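Local coordinates for protein thymidylate synthase 1 (Bacillus subtilis, PDB 1BKP) that probably catalyses the reductive methylation of dUMP to dTMP with 5,10-methylenetetrahydrofolate as methyl donor and reductant, working as a homodimer, at residues A[188-199]-A[210-218]; A[52-60]-A[233-244]. All blocks are in the same frame, centred on the assembly; numbering follows the deposited sequence.

Interaction 1 is buried near the middle of the chain and packs a helix on a sheet strand, with methyl and methylene groups over aromatic faces and a few polar groups tied to backbone carbonyls. Interaction 2, centred about 17 Å from the chain centre and about 15 Å from interaction 1, is partly buried and joins two largely irregular segments through hydrogen bonds, bridging waters and a small apolar patch. The pair illustrates how chemistry follows place in a fold. Helix 188-206 connects them: it meets the sheet in interaction 1, while its P189, F193 and N196 touch L57, V54, I56 and P55 of loop 52-60 in interaction 2.

Interaction 1 of 2, residues A[188-199]-A[210-218]; sequences NPFNVFQYNVLQ and LGEYIFNIG
V192 sets its CG2 methyl squarely above the ring of F215, 3.8 Å from the centroid. With CG1 anti to the backbone N (chi1 169°), the valine spreads its two methyls along the strand, CG2 over F215 and CG1 against CE2 of Y213. A second CH-pi contact falls on the tyrosine ring: CB of N196 lies over one face, displaced toward the rim, 4.1 Å from the centroid. Helix 188-199 runs roughly antiparallel to strand 210-217, at 147° and 9.6 Å between axes, as expected for the helix of a beta-alpha-beta crossover that links strands 172-183 and 209-223, parallel neighbours in the sheet of thymidylate synthase. Farther out, OH of Y213 donates to V192 O over 2.5 Å, in the carbonyl plane and on a lone pair, with CB of Y195 packed close beside it. A phenylalanine here would keep the ring against N196 but would probably deprive V192 O of its short hydrogen bond from the strand. At one end, the extended side chain of Q199 reaches E212 O with NE2 at 3.1 Å; the donor stands well above the carbonyl plane and the bond is bent (138°). L173 O takes another bond from this NE2, and ND2 of N51 donates to OE1 of Q199, which lies 3.4 Å from CB of Y213. Toward the other end, N188 brings ND2 to 3.7 Å from CE1 of F215, its amide nearly perpendicular to the ring, while the same nitrogen donates to N182, a predicted dUMP-binding residue.

Interaction 2 of 2, residues A[52-60]-A[233-244]; sequences SEVPILTTK and QMEREQFEAPEL
T59 is gripped by R236 and Q233 through both its carbonyl and its side chain, and it leads a contact in which the loop between strand 39-49 and helix 64-75 of the thymidylate synthase fold lies beside the connection from helix 227-235 to strand 243-246. Direct hydrogen bonds gather at this end. The chain of R236, bent at chi2 and chi3, turns NE and NH2 side-on to T59 O; NH2 gives the shorter and straighter bond (2.7 Å, 173°), NE the longer one at 3.2 Å, and the oxygen lies close to the guanidinium plane. NH2 also reaches D270 O. Q233 donates from NE2 to T59 OG1 over 2.9 Å, with the hydroxyl oxygen close to the amide plane. At T58, OG1 sits between the backbone N and the carbonyl carbon (chi1 66°), placed to accept from F239 N at 3.1 Å, and it also bonds D4. Apolar contacts take over toward strand 243-246: CG2 of I56 presses on CD of P242 at 3.5 Å, and CG2 of V54 touches CB of L244 where the two side chains cross at about a right angle. Waters make the third group. One links E53 OE1 with A241 N, another V54 N with P242 O, and a third donates to both T58 O and E237 O. K60 NZ, which also bonds A185 O, donates to the fourth, whose oxygen lies 2.7 Å from OE1 of Q233 and donates to it.

Interaction 1 of 2, residues A[188-199]-A[210-218]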
loop_
_atom_site.group_PDB
_atom_site.type_symbol
_atom_site.label_atom_id
_atom_site.label_comp_id
_atom_site.label_asym_id
_atom_site.label_seq_id
_atom_site.Cartn_x
_atom_site.Cartn_y
_atom_site.Cartn_z
ATOM N N ASN A 188 -14.282 -8.162 -4.188
ATOM C CA ASN A 188 -13.159 -8.864 -3.592
ATOM C C ASN A 188 -12.873 -10.315 -4.110
ATOM O O ASN A 188 -11.682 -10.640 -4.443
ATOM C CB ASN A 188 -13.315 -8.871 -2.074
ATOM C CG ASN A 188 -12.169 -9.572 -1.389
ATOM O OD1 ASN A 188 -12.340 -10.674 -0.903
ATOM N ND2 ASN A 188 -11.041 -8.851 -1.207
ATOM N N PRO A 189 -13.894 -11.186 -4.193
ATOM C CA PRO A 189 -13.536 -12.563 -4.673
ATOM C C PRO A 189 -12.947 -12.615 -6.042
ATOM O O PRO A 189 -11.978 -13.345 -6.292
ATOM C CB PRO A 189 -14.856 -13.357 -4.535
ATOM C CG PRO A 189 -15.683 -12.570 -3.446
ATOM C CD PRO A 189 -15.342 -11.102 -3.802
ATOM N N PHE A 190 -13.453 -11.765 -6.932
ATOM C CA PHE A 190 -12.966 -11.678 -8.317
ATOM C C PHE A 190 -11.486 -11.174 -8.303
ATOM O O PHE A 190 -10.624 -11.695 -9.018
ATOM C CB PHE A 190 -13.853 -10.670 -8.985
ATOM C CG PHE A 190 -13.600 -10.453 -10.435
ATOM C CD1 PHE A 190 -14.275 -11.226 -11.423
ATOM C CD2 PHE A 190 -12.799 -9.405 -10.841
ATOM C CE1 PHE A 190 -14.128 -10.909 -12.762
ATOM C CE2 PHE A 190 -12.648 -9.084 -12.227
ATOM C CZ PHE A 190 -13.310 -9.830 -13.158
ATOM N N ASN A 191 -11.230 -10.093 -7.563
ATOM C CA ASN A 191 -9.902 -9.454 -7.481
ATOM C C ASN A 191 -8.830 -10.315 -6.811
ATOM O O ASN A 191 -7.721 -10.423 -7.331
ATOM C CB ASN A 191 -10.043 -8.148 -6.722
ATOM C CG ASN A 191 -10.613 -7.038 -7.569
ATOM O OD1 ASN A 191 -10.414 -6.974 -8.825
ATOM N ND2 ASN A 191 -11.295 -6.141 -6.919
ATOM N N VAL A 192 -9.206 -11.095 -5.780
ATOM C CA VAL A 192 -8.260 -11.910 -5.035
ATOM C C VAL A 192 -7.812 -13.057 -5.985
ATOM O O VAL A 192 -6.590 -13.321 -6.114
ATOM C CB VAL A 192 -8.897 -12.467 -3.825
ATOM C CG1 VAL A 192 -8.035 -13.544 -3.147
ATOM C CG2 VAL A 192 -9.085 -11.359 -2.786
ATOM N N PHE A 193 -8.778 -13.680 -6.673
ATOM C CA PHE A 193 -8.391 -14.773 -7.627
ATOM C C PHE A 193 -7.514 -14.245 -8.765
ATOM O O PHE A 193 -6.455 -14.761 -9.031
ATOM C CB PHE A 193 -9.670 -15.411 -8.217
ATOM C CG PHE A 193 -9.371 -16.430 -9.324
ATOM C CD1 PHE A 193 -8.823 -17.655 -9.013
ATOM C CD2 PHE A 193 -9.622 -16.133 -10.673
ATOM C CE1 PHE A 193 -8.532 -18.611 -10.053
ATOM C CE2 PHE A 193 -9.339 -17.051 -11.705
ATOM C CZ PHE A 193 -8.807 -18.272 -11.407
ATOM N N GLN A 194 -7.896 -13.102 -9.324
ATOM C CA GLN A 194 -7.264 -12.524 -10.486
ATOM C C GLN A 194 -5.783 -12.206 -10.247
ATOM O O GLN A 194 -4.957 -12.568 -11.086
ATOM C CB GLN A 194 -8.052 -11.278 -10.831
ATOM C CG GLN A 194 -7.409 -10.208 -11.614
ATOM C CD GLN A 194 -8.407 -9.031 -11.857
ATOM O OE1 GLN A 194 -8.978 -8.894 -12.955
ATOM N NE2 GLN A 194 -8.643 -8.257 -10.846
ATOM N N TYR A 195 -5.442 -11.655 -9.094
ATOM C CA TYR A 195 -4.025 -11.332 -8.838
ATOM C C TYR A 195 -3.169 -12.544 -8.514
ATOM O O TYR A 195 -1.919 -12.536 -8.760
ATOM C CB TYR A 195 -3.849 -10.110 -7.863
ATOM C CG TYR A 195 -3.909 -8.843 -8.663
ATOM C CD1 TYR A 195 -5.167 -8.284 -9.069
ATOM C CD2 TYR A 195 -2.708 -8.199 -9.082
ATOM C CE1 TYR A 195 -5.228 -7.125 -9.859
ATOM C CE2 TYR A 195 -2.734 -7.061 -9.882
ATOM C CZ TYR A 195 -4.019 -6.532 -10.260
ATOM O OH TYR A 195 -4.003 -5.421 -11.076
ATOM N N ASN A 196 -3.796 -13.604 -7.974
ATOM C CA ASN A 196 -3.015 -14.821 -7.742
ATOM C C ASN A 196 -2.655 -15.459 -9.120
ATOM O O ASN A 196 -1.522 -15.998 -9.345
ATOM C CB ASN A 196 -3.830 -15.809 -6.879
ATOM C CG ASN A 196 -2.997 -16.989 -6.467
ATOM O OD1 ASN A 196 -3.117 -17.993 -7.072
ATOM N ND2 ASN A 196 -2.028 -16.810 -5.526
ATOM N N VAL A 197 -3.579 -15.361 -10.078
ATOM C CA VAL A 197 -3.258 -15.870 -11.436
ATOM C C VAL A 197 -2.032 -15.082 -12.002
ATOM O O VAL A 197 -1.068 -15.669 -12.470
ATOM C CB VAL A 197 -4.495 -15.770 -12.406
ATOM C CG1 VAL A 197 -4.101 -16.310 -13.810
ATOM C CG2 VAL A 197 -5.558 -16.652 -11.826
ATOM N N LEU A 198 -1.985 -13.774 -11.747
ATOM C CA LEU A 198 -0.882 -12.988 -12.246
ATOM C C LEU A 198 0.437 -13.492 -11.553
ATOM O O LEU A 198 1.473 -13.544 -12.204
ATOM C CB LEU A 198 -1.063 -11.510 -11.894
ATOM C CG LEU A 198 0.039 -10.578 -12.409
ATOM C CD1 LEU A 198 0.011 -10.505 -13.993
ATOM C CD2 LEU A 198 -0.220 -9.165 -11.747
ATOM N N GLN A 199 0.378 -13.822 -10.258
ATOM C CA GLN A 199 1.551 -14.317 -9.565
ATOM C C GLN A 199 2.076 -15.567 -10.268
ATOM O O GLN A 199 3.332 -15.716 -10.454
ATOM C CB GLN A 199 1.244 -14.689 -8.132
ATOM C CG GLN A 199 2.503 -14.949 -7.333
ATOM C CD GLN A 199 2.193 -15.254 -5.888
ATOM O OE1 GLN A 199 1.042 -15.458 -5.560
ATOM N NE2 GLN A 199 3.224 -15.334 -5.018
ATOM N N LEU A 210 6.624 -20.486 -6.234
ATOM C CA LEU A 210 5.626 -19.597 -5.690
ATOM C C LEU A 210 5.814 -19.354 -4.224
ATOM O O LEU A 210 5.931 -20.315 -3.415
ATOM C CB LEU A 210 4.188 -20.168 -5.857
ATOM C CG LEU A 210 3.604 -20.181 -7.240
ATOM C CD1 LEU A 210 2.276 -20.946 -7.106
ATOM C CD2 LEU A 210 3.437 -18.750 -7.885
ATOM N N GLY A 211 5.845 -18.065 -3.866
ATOM C CA GLY A 211 5.960 -17.732 -2.477
ATOM C C GLY A 211 4.579 -17.409 -1.963
ATOM O O GLY A 211 3.552 -17.946 -2.422
ATOM N N GLU A 212 4.554 -16.563 -0.948
ATOM C CA GLU A 212 3.276 -16.179 -0.300
ATOM C C GLU A 212 2.480 -15.217 -1.168
ATOM O O GLU A 212 3.088 -14.554 -2.027
ATOM C CB GLU A 212 3.665 -15.488 1.031
ATOM C CG GLU A 212 2.511 -15.293 1.909
ATOM C CD GLU A 212 2.912 -15.179 3.351
ATOM O OE1 GLU A 212 4.102 -14.899 3.633
ATOM O OE2 GLU A 212 2.013 -15.354 4.203
ATOM N N TYR A 213 1.137 -15.110 -0.969
ATOM C CA TYR A 213 0.345 -14.146 -1.775
ATOM C C TYR A 213 -0.465 -13.375 -0.695
ATOM O O TYR A 213 -1.110 -14.014 0.131
ATOM C CB TYR A 213 -0.602 -14.914 -2.679
ATOM C CG TYR A 213 -1.669 -14.031 -3.297
ATOM C CD1 TYR A 213 -1.360 -12.904 -4.052
ATOM C CD2 TYR A 213 -3.000 -14.361 -3.148
ATOM C CE1 TYR A 213 -2.396 -12.147 -4.658
ATOM C CE2 TYR A 213 -4.021 -13.625 -3.761
ATOM C CZ TYR A 213 -3.690 -12.519 -4.532
ATOM O OH TYR A 213 -4.714 -11.851 -5.256
ATOM N N ILE A 214 -0.305 -12.059 -0.634
ATOM C CA ILE A 214 -0.918 -11.201 0.373
ATOM C C ILE A 214 -1.808 -10.174 -0.356
ATOM O O ILE A 214 -1.344 -9.478 -1.236
ATOM C CB ILE A 214 0.227 -10.513 1.118
ATOM C CG1 ILE A 214 1.124 -11.588 1.731
ATOM C CG2 ILE A 214 -0.312 -9.609 2.171
ATOM C CD1 ILE A 214 2.576 -11.295 1.581
ATOM N N PHE A 215 -3.003 -9.929 0.186
ATOM C CA PHE A 215 -3.981 -9.043 -0.468
ATOM C C PHE A 215 -4.487 -8.124 0.633
ATOM O O PHE A 215 -5.044 -8.565 1.643
ATOM C CB PHE A 215 -5.118 -9.871 -1.029
ATOM C CG PHE A 215 -6.063 -9.064 -1.976
ATOM C CD1 PHE A 215 -7.024 -8.191 -1.455
ATOM C CD2 PHE A 215 -5.901 -9.145 -3.357
ATOM C CE1 PHE A 215 -7.840 -7.352 -2.302
ATOM C CE2 PHE A 215 -6.703 -8.327 -4.282
ATOM C CZ PHE A 215 -7.667 -7.435 -3.766
ATOM N N ASN A 216 -4.155 -6.875 0.489
ATOM C CA ASN A 216 -4.511 -5.847 1.498
ATOM C C ASN A 216 -5.650 -5.019 1.019
ATOM O O ASN A 216 -5.625 -4.604 -0.139
ATOM C CB ASN A 216 -3.337 -4.881 1.640
ATOM C CG ASN A 216 -2.120 -5.543 2.312
ATOM O OD1 ASN A 216 -2.256 -6.093 3.411
ATOM N ND2 ASN A 216 -1.024 -5.688 1.578
ATOM N N ILE A 217 -6.540 -4.610 1.918
ATOM C CA ILE A 217 -7.669 -3.763 1.443
ATOM C C ILE A 217 -7.796 -2.592 2.430
ATOM O O ILE A 217 -7.700 -2.808 3.636
ATOM C CB ILE A 217 -9.020 -4.466 1.495
ATOM C CG1 ILE A 217 -9.047 -5.781 0.713
ATOM C CG2 ILE A 217 -10.097 -3.592 0.812
ATOM C CD1 ILE A 217 -8.984 -6.941 1.628
ATOM N N GLY A 218 -7.933 -1.381 1.897
ATOM C CA GLY A 218 -8.092 -0.206 2.778
ATOM C C GLY A 218 -9.536 -0.033 3.230
ATOM O O GLY A 218 -9.900 -0.493 4.271
#

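Interaction 2 of 2, residues A[52-60]-A[233-244]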
loop_
_atom_site.group_PDB
_atom_site.type_symbol
_atom_site.label_atom_id
_atom_site.label_comp_id
_atom_site.label_asym_id
_atom_site.label_seq_id
_atom_site.Cartn_x
_atom_site.Cartn_y
_atom_site.Cartn_z
ATOM N N SER A 52 -0.594 -23.063 -1.408
ATOM C CA SER A 52 -0.727 -24.525 -1.445
ATOM C C SER A 52 -2.037 -24.820 -2.165
ATOM O O SER A 52 -2.258 -25.897 -2.645
ATOM C CB SER A 52 -0.695 -25.105 -0.058
ATOM O OG SER A 52 -1.673 -24.490 0.768
ATOM N N GLU A 53 -2.922 -23.833 -2.246
ATOM C CA GLU A 53 -4.163 -23.990 -3.022
ATOM C C GLU A 53 -4.506 -22.643 -3.679
ATOM O O GLU A 53 -3.984 -21.582 -3.275
ATOM C CB GLU A 53 -5.329 -24.469 -2.126
ATOM C CG GLU A 53 -5.574 -23.702 -0.994
ATOM C CD GLU A 53 -6.695 -24.310 -0.078
ATOM O OE1 GLU A 53 -6.533 -25.401 0.426
ATOM O OE2 GLU A 53 -7.704 -23.645 0.179
ATOM N N VAL A 54 -5.357 -22.698 -4.702
ATOM C CA VAL A 54 -5.797 -21.521 -5.448
ATOM C C VAL A 54 -6.776 -20.746 -4.553
ATOM O O VAL A 54 -7.633 -21.348 -3.980
ATOM C CB VAL A 54 -6.518 -22.003 -6.723
ATOM C CG1 VAL A 54 -7.270 -20.879 -7.368
ATOM C CG2 VAL A 54 -5.424 -22.443 -7.720
ATOM N N PRO A 55 -6.552 -19.430 -4.312
ATOM C CA PRO A 55 -7.506 -18.734 -3.470
ATOM C C PRO A 55 -8.801 -18.461 -4.259
ATOM O O PRO A 55 -8.837 -17.561 -5.062
ATOM C CB PRO A 55 -6.766 -17.415 -3.073
ATOM C CG PRO A 55 -5.814 -17.202 -4.171
ATOM C CD PRO A 55 -5.353 -18.605 -4.612
ATOM N N ILE A 56 -9.834 -19.278 -4.050
ATOM C CA ILE A 56 -11.078 -19.067 -4.756
ATOM C C ILE A 56 -12.177 -19.537 -3.855
ATOM O O ILE A 56 -11.960 -20.364 -2.912
ATOM C CB ILE A 56 -11.068 -19.805 -6.121
ATOM C CG1 ILE A 56 -12.227 -19.342 -7.023
ATOM C CG2 ILE A 56 -11.081 -21.341 -5.952
ATOM C CD1 ILE A 56 -12.011 -19.749 -8.505
ATOM N N LEU A 57 -13.273 -18.768 -3.891
ATOM C CA LEU A 57 -14.400 -19.139 -3.032
ATOM C C LEU A 57 -15.108 -20.391 -3.535
ATOM O O LEU A 57 -15.191 -20.583 -4.759
ATOM C CB LEU A 57 -15.481 -18.060 -3.037
ATOM C CG LEU A 57 -15.152 -16.689 -2.398
ATOM C CD1 LEU A 57 -16.514 -15.955 -2.140
ATOM C CD2 LEU A 57 -14.279 -16.937 -1.083
ATOM N N THR A 58 -15.638 -21.210 -2.612
ATOM C CA THR A 58 -16.469 -22.331 -3.065
ATOM C C THR A 58 -17.952 -22.130 -2.620
ATOM O O THR A 58 -18.849 -22.924 -2.974
ATOM C CB THR A 58 -15.974 -23.622 -2.615
ATOM O OG1 THR A 58 -16.064 -23.726 -1.183
ATOM C CG2 THR A 58 -14.510 -23.877 -3.188
ATOM N N THR A 59 -18.209 -21.104 -1.812
ATOM C CA THR A 59 -19.571 -20.873 -1.355
ATOM C C THR A 59 -20.453 -20.217 -2.432
ATOM O O THR A 59 -21.640 -20.043 -2.240
ATOM C CB THR A 59 -19.671 -20.097 -0.022
ATOM O OG1 THR A 59 -19.022 -18.880 -0.238
ATOM C CG2 THR A 59 -18.987 -20.891 1.186
ATOM N N LYS A 60 -19.824 -19.747 -3.503
ATOM C CA LYS A 60 -20.539 -19.235 -4.681
ATOM C C LYS A 60 -19.539 -19.334 -5.827
ATOM O O LYS A 60 -18.349 -19.506 -5.591
ATOM C CB LYS A 60 -20.993 -17.775 -4.512
ATOM C CG LYS A 60 -19.897 -16.739 -4.653
ATOM C CD LYS A 60 -20.411 -15.352 -4.822
ATOM C CE LYS A 60 -19.200 -14.322 -4.987
ATOM N NZ LYS A 60 -19.618 -12.843 -5.021
ATOM N N GLN A 233 -24.201 -17.359 2.426
ATOM C CA GLN A 233 -22.900 -17.883 2.033
ATOM C C GLN A 233 -22.087 -18.413 3.170
ATOM O O GLN A 233 -21.356 -19.338 3.028
ATOM C CB GLN A 233 -22.029 -16.800 1.409
ATOM C CG GLN A 233 -22.094 -16.841 -0.004
ATOM C CD GLN A 233 -21.238 -15.820 -0.646
ATOM O OE1 GLN A 233 -21.700 -14.677 -0.859
ATOM N NE2 GLN A 233 -19.976 -16.225 -1.018
ATOM N N MET A 234 -22.121 -17.725 4.289
ATOM C CA MET A 234 -21.353 -18.123 5.410
ATOM C C MET A 234 -21.738 -19.439 6.012
ATOM O O MET A 234 -20.916 -20.026 6.671
ATOM C CB MET A 234 -21.327 -17.029 6.460
ATOM C CG MET A 234 -20.290 -15.952 6.053
ATOM S SD MET A 234 -20.136 -14.685 7.236
ATOM C CE MET A 234 -21.854 -14.112 7.554
ATOM N N GLU A 235 -22.999 -19.834 5.901
ATOM C CA GLU A 235 -23.457 -21.095 6.467
ATOM C C GLU A 235 -23.351 -22.226 5.479
ATOM O O GLU A 235 -23.682 -23.342 5.799
ATOM C CB GLU A 235 -24.955 -21.038 6.867
ATOM C CG GLU A 235 -25.385 -20.050 7.957
ATOM C CD GLU A 235 -26.968 -19.849 8.029
ATOM O OE1 GLU A 235 -27.785 -20.692 7.527
ATOM O OE2 GLU A 235 -27.398 -18.820 8.613
ATOM N N ARG A 236 -22.906 -21.940 4.276
ATOM C CA ARG A 236 -22.790 -23.006 3.282
ATOM C C ARG A 236 -21.610 -23.948 3.429
ATOM O O ARG A 236 -20.585 -23.651 4.084
ATOM C CB ARG A 236 -22.781 -22.353 1.890
ATOM C CG ARG A 236 -24.035 -22.611 1.168
ATOM C CD ARG A 236 -24.707 -21.435 0.567
ATOM N NE ARG A 236 -24.327 -21.112 -0.760
ATOM C CZ ARG A 236 -25.061 -20.750 -1.843
ATOM N NH1 ARG A 236 -26.404 -20.644 -2.011
ATOM N NH2 ARG A 236 -24.309 -20.221 -2.794
ATOM N N GLU A 237 -21.758 -25.127 2.849
ATOM C CA GLU A 237 -20.700 -26.107 2.861
ATOM C C GLU A 237 -19.490 -25.556 2.081
ATOM O O GLU A 237 -19.684 -24.783 1.128
ATOM C CB GLU A 237 -21.290 -27.380 2.205
ATOM C CG GLU A 237 -20.529 -28.658 2.313
ATOM C CD GLU A 237 -21.457 -29.874 2.236
ATOM O OE1 GLU A 237 -22.244 -29.952 1.270
ATOM O OE2 GLU A 237 -21.413 -30.725 3.160
ATOM N N GLN A 238 -18.261 -25.892 2.493
ATOM C CA GLN A 238 -17.026 -25.454 1.784
ATOM C C GLN A 238 -16.373 -26.750 1.149
ATOM O O GLN A 238 -16.221 -27.765 1.825
ATOM C CB GLN A 238 -16.025 -24.784 2.744
ATOM C CG GLN A 238 -16.619 -23.520 3.411
ATOM C CD GLN A 238 -15.761 -22.933 4.478
ATOM O OE1 GLN A 238 -14.616 -23.296 4.651
ATOM N NE2 GLN A 238 -16.322 -22.012 5.232
ATOM N N PHE A 239 -15.911 -26.646 -0.091
ATOM C CA PHE A 239 -15.319 -27.741 -0.824
ATOM C C PHE A 239 -13.831 -27.516 -0.923
ATOM O O PHE A 239 -13.326 -26.479 -0.492
ATOM C CB PHE A 239 -15.939 -27.768 -2.191
ATOM C CG PHE A 239 -17.429 -28.131 -2.144
ATOM C CD1 PHE A 239 -17.857 -29.250 -1.397
ATOM C CD2 PHE A 239 -18.390 -27.269 -2.649
ATOM C CE1 PHE A 239 -19.213 -29.481 -1.146
ATOM C CE2 PHE A 239 -19.750 -27.493 -2.409
ATOM C CZ PHE A 239 -20.138 -28.607 -1.650
ATOM N N GLU A 240 -13.112 -28.505 -1.416
ATOM C CA GLU A 240 -11.669 -28.366 -1.585
ATOM C C GLU A 240 -11.444 -27.457 -2.769
ATOM O O GLU A 240 -12.256 -27.420 -3.697
ATOM C CB GLU A 240 -11.029 -29.743 -1.895
ATOM C CG GLU A 240 -11.187 -30.748 -0.788
ATOM C CD GLU A 240 -10.063 -31.767 -0.793
ATOM O OE1 GLU A 240 -9.437 -31.960 -1.864
ATOM O OE2 GLU A 240 -9.796 -32.364 0.279
ATOM N N ALA A 241 -10.294 -26.800 -2.801
ATOM C CA ALA A 241 -10.056 -25.901 -3.854
ATOM C C ALA A 241 -9.780 -26.654 -5.168
ATOM O O ALA A 241 -9.213 -27.759 -5.146
ATOM C CB ALA A 241 -8.933 -24.981 -3.516
ATOM N N PRO A 242 -10.165 -26.047 -6.332
ATOM C CA PRO A 242 -9.932 -26.650 -7.639
ATOM C C PRO A 242 -8.447 -26.509 -7.952
ATOM O O PRO A 242 -7.728 -25.732 -7.315
ATOM C CB PRO A 242 -10.797 -25.772 -8.560
ATOM C CG PRO A 242 -10.874 -24.480 -7.878
ATOM C CD PRO A 242 -10.983 -24.822 -6.450
ATOM N N GLU A 243 -7.942 -27.301 -8.888
ATOM C CA GLU A 243 -6.561 -27.134 -9.262
ATOM C C GLU A 243 -6.600 -26.188 -10.503
ATOM O O GLU A 243 -7.615 -26.122 -11.232
ATOM C CB GLU A 243 -5.968 -28.531 -9.601
ATOM C CG GLU A 243 -4.731 -28.534 -10.398
ATOM C CD GLU A 243 -4.464 -29.927 -10.986
ATOM O OE1 GLU A 243 -4.368 -30.899 -10.194
ATOM O OE2 GLU A 243 -4.359 -30.049 -12.233
ATOM N N LEU A 244 -5.617 -25.313 -10.605
ATOM C CA LEU A 244 -5.504 -24.421 -11.744
ATOM C C LEU A 244 -4.340 -24.902 -12.683
ATOM O O LEU A 244 -3.167 -24.833 -12.356
ATOM C CB LEU A 244 -5.258 -22.976 -11.250
ATOM C CG LEU A 244 -4.871 -22.027 -12.350
ATOM C CD1 LEU A 244 -5.995 -21.870 -13.360
ATOM C CD2 LEU A 244 -4.469 -20.658 -11.701
HETATM O O HOH W 1 -8.881 -26.845 -0.502
HETATM O O HOH W 2 -5.614 -25.590 -5.524
HETATM O O HOH W 3 -20.931 -24.122 -1.187
HETATM O O HOH W 4 -19.808 -13.220 -2.167
#